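Local coordinates for protein xyloglucan-specific endo-beta-1,4-glucanase BoGH5A (Bacteroides ovatus, PDB 3ZMR) that hydrolyses internal beta-1,4-glucosidic linkages in the backbone of xyloglucan, with retention of the anomeric configuration, to give xyloglucan oligosaccharides, at residues L113-L118 / Q328-L333; I28-P33 / Q56-T61. One frame throughout, in Å; residues are numbered along the deposited sequence.

Contact 1: residues L113-L118 / Q328-L333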
ATOM      1  N   LEU A 113     -12.449   3.442  15.876  1.00 10.59           N
ATOM      2  CA  LEU A 113     -12.976   3.485  14.509  1.00 14.46           C
ATOM      3  C   LEU A 113     -12.219   2.485  13.651  1.00 10.37           C
ATOM      4  O   LEU A 113     -10.991   2.428  13.718  1.00 11.77           O
ATOM      5  CB  LEU A 113     -12.781   4.888  13.920  1.00 22.18           C
ATOM      6  CG  LEU A 113     -13.540   6.042  14.577  1.00 16.48           C
ATOM      7  CD1 LEU A 113     -13.085   7.359  13.989  1.00 21.37           C
ATOM      8  CD2 LEU A 113     -15.044   5.827  14.400  1.00 24.43           C
ATOM      9  N   THR A 114     -12.935   1.715  12.843  1.00  9.29           N
ATOM     10  CA  THR A 114     -12.287   0.880  11.848  1.00  8.95           C
ATOM     11  C   THR A 114     -11.629   1.790  10.795  1.00  8.88           C
ATOM     12  O   THR A 114     -11.995   2.951  10.658  1.00  9.37           O
ATOM     13  CB  THR A 114     -13.246  -0.060  11.136  1.00 12.66           C
ATOM     14  OG1 THR A 114     -14.169   0.749  10.412  1.00  9.98           O
ATOM     15  CG2 THR A 114     -13.973  -0.963  12.122  1.00 12.65           C
ATOM     16  N   SER A 115     -10.651   1.250  10.072  1.00 10.04           N
ATOM     17  CA  SER A 115     -10.081   1.992   8.948  1.00  8.64           C
ATOM     18  C   SER A 115     -11.186   2.415   7.978  1.00  8.97           C
ATOM     19  O   SER A 115     -11.144   3.511   7.414  1.00  9.18           O
ATOM     20  CB  SER A 115      -8.973   1.221   8.280  1.00 11.12           C
ATOM     21  OG  SER A 115      -7.860   1.144   9.143  1.00 11.91           O
ATOM     22  N   MET A 116     -12.166   1.537   7.749  1.00  9.81           N
ATOM     23  CA  MET A 116     -13.276   1.910   6.863  1.00 10.21           C
ATOM     24  C   MET A 116     -13.995   3.183   7.362  1.00 10.56           C
ATOM     25  O   MET A 116     -14.332   4.095   6.590  1.00 11.81           O
ATOM     26  CB  MET A 116     -14.253   0.738   6.678  1.00 10.30           C
ATOM     27  CG  MET A 116     -15.357   1.035   5.672  1.00 11.27           C
ATOM     28  SD  MET A 116     -14.780   1.355   3.973  1.00 12.42           S
ATOM     29  CE  MET A 116     -14.310  -0.278   3.553  1.00 17.06           C
ATOM     30  N   GLN A 117     -14.288   3.224   8.660  1.00  9.80           N
ATOM     31  CA  GLN A 117     -14.969   4.386   9.259  1.00 10.65           C
ATOM     32  C   GLN A 117     -14.088   5.626   9.168  1.00 10.09           C
ATOM     33  O   GLN A 117     -14.548   6.712   8.870  1.00 12.06           O
ATOM     34  CB  GLN A 117     -15.322   4.101  10.718  1.00 15.10           C
ATOM     35  CG  GLN A 117     -16.473   3.118  10.899  1.00 12.77           C
ATOM     36  CD  GLN A 117     -16.719   2.790  12.351  1.00 16.11           C
ATOM     37  OE1 GLN A 117     -15.828   2.299  13.019  1.00 12.06           O
ATOM     38  NE2 GLN A 117     -17.917   3.109  12.853  1.00 22.54           N
ATOM     39  N   LEU A 118     -12.790   5.444   9.393  1.00 10.50           N
ATOM     40  CA  LEU A 118     -11.856   6.557   9.296  1.00 13.82           C
ATOM     41  C   LEU A 118     -11.856   7.079   7.865  1.00  9.33           C
ATOM     42  O   LEU A 118     -11.800   8.302   7.649  1.00 11.52           O
ATOM     43  CB  LEU A 118     -10.456   6.141   9.735  1.00 11.65           C
ATOM     44  CG  LEU A 118      -9.568   7.318  10.141  1.00 10.00           C
ATOM     45  CD1 LEU A 118      -9.840   7.769  11.561  1.00 13.27           C
ATOM     46  CD2 LEU A 118      -8.087   6.972   9.983  1.00 11.64           C
ATOM     47  N   GLN A 328      -7.640  -5.585  14.886  1.00 11.75           N
ATOM     48  CA  GLN A 328      -8.638  -5.788  13.844  1.00 12.32           C
ATOM     49  C   GLN A 328      -8.931  -4.463  13.112  1.00  9.69           C
ATOM     50  O   GLN A 328      -9.068  -3.401  13.738  1.00 11.31           O
ATOM     51  CB  GLN A 328      -9.958  -6.368  14.390  1.00 15.53           C
ATOM     52  CG  GLN A 328      -9.839  -7.755  15.012  1.00 18.24           C
ATOM     53  CD  GLN A 328     -11.189  -8.423  15.291  1.00 59.37           C
ATOM     54  OE1 GLN A 328     -11.906  -8.805  14.365  1.00 94.60           O
ATOM     55  NE2 GLN A 328     -11.515  -8.594  16.564  1.00 77.33           N
ATOM     56  N   ASN A 329      -8.978  -4.565  11.780  1.00 10.31           N
ATOM     57  CA  ASN A 329      -9.572  -3.523  10.922  1.00 10.51           C
ATOM     58  C   ASN A 329      -8.836  -2.164  11.058  1.00  8.51           C
ATOM     59  O   ASN A 329      -9.486  -1.099  11.227  1.00 11.14           O
ATOM     60  CB  ASN A 329     -11.081  -3.356  11.207  1.00 12.82           C
ATOM     61  CG  ASN A 329     -11.846  -4.637  11.031  1.00 14.23           C
ATOM     62  OD1 ASN A 329     -12.624  -5.016  11.910  1.00 21.49           O
ATOM     63  ND2 ASN A 329     -11.642  -5.304   9.938  1.00 13.41           N
ATOM     64  N   ARG A 330      -7.495  -2.220  11.005  1.00  8.28           N
ATOM     65  CA  ARG A 330      -6.677  -1.002  11.054  0.50  8.76           C
ATOM     66  C   ARG A 330      -5.700  -0.925   9.874  1.00  8.91           C
ATOM     67  O   ARG A 330      -4.613  -0.315   9.992  1.00  8.98           O
ATOM     68  CB  ARG A 330      -5.941  -0.865  12.385  0.50  8.91           C
ATOM     69  CG  ARG A 330      -6.833  -0.654  13.609  0.50  9.48           C
ATOM     70  CD  ARG A 330      -7.677   0.609  13.505  0.50  9.59           C
ATOM     71  NE  ARG A 330      -8.377   0.953  14.754  0.50 12.38           N
ATOM     72  CZ  ARG A 330      -9.510   0.383  15.169  0.50 12.32           C
ATOM     73  NH1 ARG A 330     -10.115  -0.551  14.426  0.50 13.53           N
ATOM     74  NH2 ARG A 330     -10.056   0.783  16.318  0.50 16.38           N
ATOM     75  N   ILE A 331      -6.101  -1.515   8.746  1.00  8.54           N
ATOM     76  CA  ILE A 331      -5.325  -1.497   7.503  1.00  7.78           C
ATOM     77  C   ILE A 331      -6.156  -0.995   6.316  1.00  8.40           C
ATOM     78  O   ILE A 331      -7.308  -1.384   6.088  1.00 10.03           O
ATOM     79  CB  ILE A 331      -4.714  -2.873   7.169  1.00 11.85           C
ATOM     80  CG1 ILE A 331      -3.673  -3.253   8.255  1.00 12.52           C
ATOM     81  CG2 ILE A 331      -4.025  -2.840   5.794  1.00 15.67           C
ATOM     82  CD1 ILE A 331      -3.049  -4.611   8.159  1.00 15.04           C
ATOM     83  N   PHE A 332      -5.533  -0.090   5.567  1.00  7.48           N
ATOM     84  CA  PHE A 332      -6.025   0.367   4.253  1.00  6.82           C
ATOM     85  C   PHE A 332      -5.199  -0.283   3.130  1.00  8.21           C
ATOM     86  O   PHE A 332      -3.990  -0.502   3.307  1.00  8.21           O
ATOM     87  CB  PHE A 332      -5.751   1.863   4.041  1.00  7.81           C
ATOM     88  CG  PHE A 332      -6.616   2.823   4.816  1.00  6.67           C
ATOM     89  CD1 PHE A 332      -6.451   3.040   6.181  1.00  8.36           C
ATOM     90  CD2 PHE A 332      -7.521   3.630   4.129  1.00  7.10           C
ATOM     91  CE1 PHE A 332      -7.227   3.995   6.856  1.00  8.53           C
ATOM     92  CE2 PHE A 332      -8.295   4.574   4.781  1.00  8.57           C
ATOM     93  CZ  PHE A 332      -8.158   4.773   6.150  1.00  9.30           C
ATOM     94  N   LEU A 333      -5.820  -0.451   1.965  1.00  7.57           N
ATOM     95  CA  LEU A 333      -5.109  -0.729   0.711  1.00  7.96           C
ATOM     96  C   LEU A 333      -4.871   0.588  -0.026  1.00  7.37           C
ATOM     97  O   LEU A 333      -5.736   1.489  -0.014  1.00  9.55           O
ATOM     98  CB  LEU A 333      -5.970  -1.625  -0.194  1.00  8.56           C
ATOM     99  CG  LEU A 333      -5.474  -1.857  -1.624  1.00  9.46           C
ATOM    100  CD1 LEU A 333      -4.196  -2.672  -1.619  1.00  9.77           C
ATOM    101  CD2 LEU A 333      -6.520  -2.616  -2.400  1.00 10.56           C
TER

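Contact 2: residues I28-P33 / Q56-T61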
ATOM      1  N   ILE A  28       6.888 -34.461   6.281  1.00 12.96           N
ATOM      2  CA  ILE A  28       6.954 -35.609   7.170  1.00 13.76           C
ATOM      3  C   ILE A  28       7.166 -36.876   6.332  1.00 13.05           C
ATOM      4  O   ILE A  28       7.115 -36.837   5.102  1.00 13.69           O
ATOM      5  CB  ILE A  28       5.707 -35.713   8.085  1.00 14.34           C
ATOM      6  CG1 ILE A  28       4.444 -36.134   7.305  1.00 14.78           C
ATOM      7  CG2 ILE A  28       5.542 -34.392   8.837  1.00 14.39           C
ATOM      8  CD1 ILE A  28       3.250 -36.407   8.205  1.00 18.35           C
ATOM      9  N   GLN A  29       7.405 -37.992   7.012  1.00 13.13           N
ATOM     10  CA  GLN A  29       7.560 -39.276   6.339  1.00 13.94           C
ATOM     11  C   GLN A  29       6.559 -40.285   6.877  1.00 13.83           C
ATOM     12  O   GLN A  29       6.428 -40.475   8.078  1.00 17.39           O
ATOM     13  CB  GLN A  29       9.002 -39.795   6.445  1.00 15.94           C
ATOM     14  CG  GLN A  29       9.318 -40.975   5.530  1.00 16.93           C
ATOM     15  CD  GLN A  29      10.775 -41.387   5.583  1.00 22.05           C
ATOM     16  OE1 GLN A  29      11.327 -41.636   6.660  1.00 23.46           O
ATOM     17  NE2 GLN A  29      11.407 -41.483   4.429  1.00 20.64           N
ATOM     18  N   ILE A  30       5.879 -40.940   5.951  1.00 14.62           N
ATOM     19  CA  ILE A  30       4.960 -42.043   6.224  1.00 14.72           C
ATOM     20  C   ILE A  30       5.644 -43.351   5.779  1.00 16.04           C
ATOM     21  O   ILE A  30       6.055 -43.477   4.642  1.00 19.03           O
ATOM     22  CB  ILE A  30       3.640 -41.886   5.433  1.00 18.14           C
ATOM     23  CG1 ILE A  30       2.993 -40.513   5.681  1.00 21.45           C
ATOM     24  CG2 ILE A  30       2.685 -43.042   5.739  1.00 20.00           C
ATOM     25  CD1 ILE A  30       2.850 -40.113   7.141  1.00 24.06           C
ATOM     26  N   ASP A  31       5.789 -44.310   6.688  1.00 20.20           N
ATOM     27  CA  ASP A  31       6.380 -45.615   6.367  1.00 19.60           C
ATOM     28  C   ASP A  31       5.262 -46.651   6.359  1.00 21.52           C
ATOM     29  O   ASP A  31       5.006 -47.326   7.354  1.00 22.72           O
ATOM     30  CB  ASP A  31       7.461 -45.958   7.395  1.00 24.48           C
ATOM     31  CG  ASP A  31       8.333 -47.139   6.986  1.00 46.44           C
ATOM     32  OD1 ASP A  31       8.091 -47.761   5.939  1.00 29.52           O
ATOM     33  OD2 ASP A  31       9.283 -47.452   7.732  1.00 40.53           O
ATOM     34  N   GLY A  32       4.605 -46.779   5.216  1.00 22.70           N
ATOM     35  CA  GLY A  32       3.390 -47.590   5.132  1.00 23.54           C
ATOM     36  C   GLY A  32       3.393 -48.754   4.154  1.00 24.97           C
ATOM     37  O   GLY A  32       4.369 -49.005   3.459  1.00 24.00           O
ATOM     38  N   PRO A  33       2.271 -49.476   4.086  1.00 26.95           N
ATOM     39  CA  PRO A  33       2.150 -50.654   3.211  1.00 19.77           C
ATOM     40  C   PRO A  33       1.848 -50.284   1.771  1.00 19.30           C
ATOM     41  O   PRO A  33       2.016 -49.122   1.386  1.00 22.59           O
ATOM     42  CB  PRO A  33       1.001 -51.433   3.852  1.00 31.32           C
ATOM     43  CG  PRO A  33       0.149 -50.376   4.471  1.00 28.68           C
ATOM     44  CD  PRO A  33       1.079 -49.292   4.933  1.00 25.99           C
ATOM     45  N   GLN A  56       7.007 -42.687   1.995  1.00 12.72           N
ATOM     46  CA  GLN A  56       6.761 -41.449   1.239  1.00 10.63           C
ATOM     47  C   GLN A  56       6.983 -40.192   2.038  1.00 10.61           C
ATOM     48  O   GLN A  56       6.546 -40.093   3.188  1.00 13.61           O
ATOM     49  CB  GLN A  56       5.295 -41.448   0.792  1.00 13.05           C
ATOM     50  CG  GLN A  56       4.851 -40.286  -0.082  1.00 13.54           C
ATOM     51  CD  GLN A  56       5.554 -40.303  -1.421  1.00 12.72           C
ATOM     52  OE1 GLN A  56       5.590 -41.329  -2.088  1.00 14.30           O
ATOM     53  NE2 GLN A  56       6.115 -39.174  -1.811  1.00 12.71           N
ATOM     54  N   TYR A  57       7.614 -39.197   1.404  1.00 11.93           N
ATOM     55  CA  TYR A  57       7.624 -37.840   1.951  1.00 10.32           C
ATOM     56  C   TYR A  57       6.322 -37.125   1.626  1.00 11.88           C
ATOM     57  O   TYR A  57       5.957 -36.956   0.437  1.00 11.90           O
ATOM     58  CB  TYR A  57       8.821 -37.029   1.467  1.00 11.80           C
ATOM     59  CG  TYR A  57      10.121 -37.437   2.116  1.00 10.98           C
ATOM     60  CD1 TYR A  57      10.279 -37.425   3.516  1.00 15.45           C
ATOM     61  CD2 TYR A  57      11.206 -37.812   1.339  1.00 13.68           C
ATOM     62  CE1 TYR A  57      11.475 -37.777   4.088  1.00 14.27           C
ATOM     63  CE2 TYR A  57      12.407 -38.153   1.923  1.00 19.65           C
ATOM     64  CZ  TYR A  57      12.521 -38.156   3.311  1.00 16.50           C
ATOM     65  OH  TYR A  57      13.727 -38.509   3.911  1.00 17.63           O
ATOM     66  N   VAL A  58       5.615 -36.716   2.687  1.00 14.01           N
ATOM     67  CA  VAL A  58       4.311 -36.090   2.586  1.00 13.65           C
ATOM     68  C   VAL A  58       4.395 -34.712   3.241  1.00 12.62           C
ATOM     69  O   VAL A  58       4.977 -34.561   4.318  1.00 12.65           O
ATOM     70  CB  VAL A  58       3.215 -36.922   3.311  1.00 13.87           C
ATOM     71  CG1 VAL A  58       1.850 -36.216   3.328  1.00 26.75           C
ATOM     72  CG2 VAL A  58       3.088 -38.284   2.632  1.00 19.94           C
ATOM     73  N   ASN A  59       3.830 -33.713   2.571  1.00 12.36           N
ATOM     74  CA  ASN A  59       3.787 -32.366   3.118  1.00 11.68           C
ATOM     75  C   ASN A  59       2.508 -32.076   3.861  1.00 11.94           C
ATOM     76  O   ASN A  59       1.416 -32.422   3.415  1.00 14.32           O
ATOM     77  CB  ASN A  59       4.014 -31.320   2.042  1.00 13.04           C
ATOM     78  CG  ASN A  59       5.472 -31.036   1.801  1.00 12.54           C
ATOM     79  OD1 ASN A  59       6.338 -31.905   1.892  1.00 13.18           O
ATOM     80  ND2 ASN A  59       5.745 -29.800   1.471  1.00 14.28           N
ATOM     81  N   ILE A  60       2.669 -31.490   5.035  1.00 13.38           N
ATOM     82  CA  ILE A  60       1.540 -30.934   5.780  1.00 13.69           C
ATOM     83  C   ILE A  60       1.673 -29.407   5.700  1.00 12.39           C
ATOM     84  O   ILE A  60       2.707 -28.853   6.088  1.00 13.60           O
ATOM     85  CB  ILE A  60       1.515 -31.416   7.251  1.00 13.13           C
ATOM     86  CG1 ILE A  60       1.476 -32.958   7.314  1.00 15.21           C
ATOM     87  CG2 ILE A  60       0.323 -30.809   7.986  1.00 14.96           C
ATOM     88  CD1 ILE A  60       0.303 -33.626   6.602  1.00 17.13           C
ATOM     89  N   THR A  61       0.640 -28.767   5.154  1.00 13.30           N
ATOM     90  CA  THR A  61       0.643 -27.338   4.861  1.00 13.60           C
ATOM     91  C   THR A  61      -0.518 -26.659   5.579  1.00 15.47           C
ATOM     92  O   THR A  61      -1.661 -27.139   5.562  1.00 20.30           O
ATOM     93  CB  THR A  61       0.554 -27.081   3.338  1.00 19.02           C
ATOM     94  OG1 THR A  61       1.565 -27.852   2.673  1.00 18.69           O
ATOM     95  CG2 THR A  61       0.753 -25.585   3.001  1.00 22.34           C
TER

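Contact 1: residues L113-L118 / Q328-L333
S115 carries the tight half of this contact, meeting N329 through its amide and F332 through both CB and its carbonyl oxygen. The amide gives a fairly straight hydrogen bond to N329 O (S115 N to N329 O 2.9 Å, 162° at the hydrogen). Its CB lies 3.6 Å from F332 CE1, while S115 O approaches F332 CZ obliquely at 3.5 Å. S115 OG, beside its own backbone N, lies against the R330 backbone, and its hydrogen-bond partner is ND1 of H303, outside the two segments. L118 CD2 reaches the edge of the F332 ring more loosely, 4.4 Å from CE1.

These residues join the start of helix 115-122 to the sixth strand, 331-337, of the eight-stranded parallel barrel of a family 5 glycoside hydrolase. T114 is the N-cap, and a capping box closes the first turn: Q117 N bonds to T114 OG1 at 3.0 Å, and T114 N returns a bond of the same length to Q117 OE1, in the carbonyl plane on a lone pair.

Toward solvent the contact thins: T114 and N329 run side by side, touching through CG2 and CB at 3.9 Å, with the rest of the exposed N329 side chain lying beyond. R330 makes a close but less certain approach, since it was modelled in two conformers. In the one described here it bends at chi2 (-60°), bringing its guanidinium back to the helix start, where L113 O sits over the centre of that group, 2.9 Å above its plane, and meets it face-on instead of accepting an N-H.

Contact 2: residues I28-P33 / Q56-T61
The amide of Q29 lies almost flat over one face of the Y57 ring, the two planes only 7° apart, with Q29 NE2 3.7 Å from Y57 CZ. Q29 gets there by running straight out: CG is anti to the backbone N (chi1 -168°), and the extended course beyond it carries the aliphatic part along the CE1 side of the ring and sets the amide over the face. The ring's edge has a different neighbour, I28 O, lying in the ring plane 3.6 Å from Y57 CD1. With an alanine in place of Q29, the Y57 ring would probably lose the amide that covers its face and be freer to turn.

I28, I30 and V58 project from the other face of the sheet, and I60 joins them through its contact with I28. There the pairs meet at a slant: I30 CG1 rests against V58 CG2 at 3.8 Å, and I28 CD1 reaches I60 CG1 at 4.0 Å. I28 CG1 stands between its backbone N and carbonyl carbon (chi1 71°), which places it 3.4 Å from V58 O.

Underneath, the strands pair antiparallel. I28 with V58 and I30 with Q56 are hydrogen-bonded pairs, two bonds each, I28 N to V58 O being the shortest at 2.7 Å; Q29 with Y57 between them is a non-hydrogen-bonded pair, where the Q29 amide lies over the Y57 ring. Q56 turns forward along its own strand, and NE2 donates to Y57 O.

Both strands belong to the beta-rich BACON domain. Strand 55-62 is the middle one of a three-stranded sheet, between 24-31 and 45-47, and the aliphatic face of I30 and V58 packs on W36 of strand 36-40, which belongs to the domain's other sheet.

Contact 2 closes before contact 1 opens along the chain, and the two belong to different modules: 28-33 with 56-61 inside the N-terminal BACON domain, 113-118 with 328-333 at the catalytic barrel. Their centres are 42 Å apart and their nearest atoms about 22 Å. The centre of contact 1 is about 13 Å from the centre of the chain, that of contact 2 about 39 Å. Both are away from the annotated sites, including the probable proton donor E262 and the inferred nucleophile E395, although strand 391-396, which carries E395, is the barrel neighbour of strand 331-337. The BACON domain does not bind carbohydrate and may instead hold the catalytic module off the cell surface.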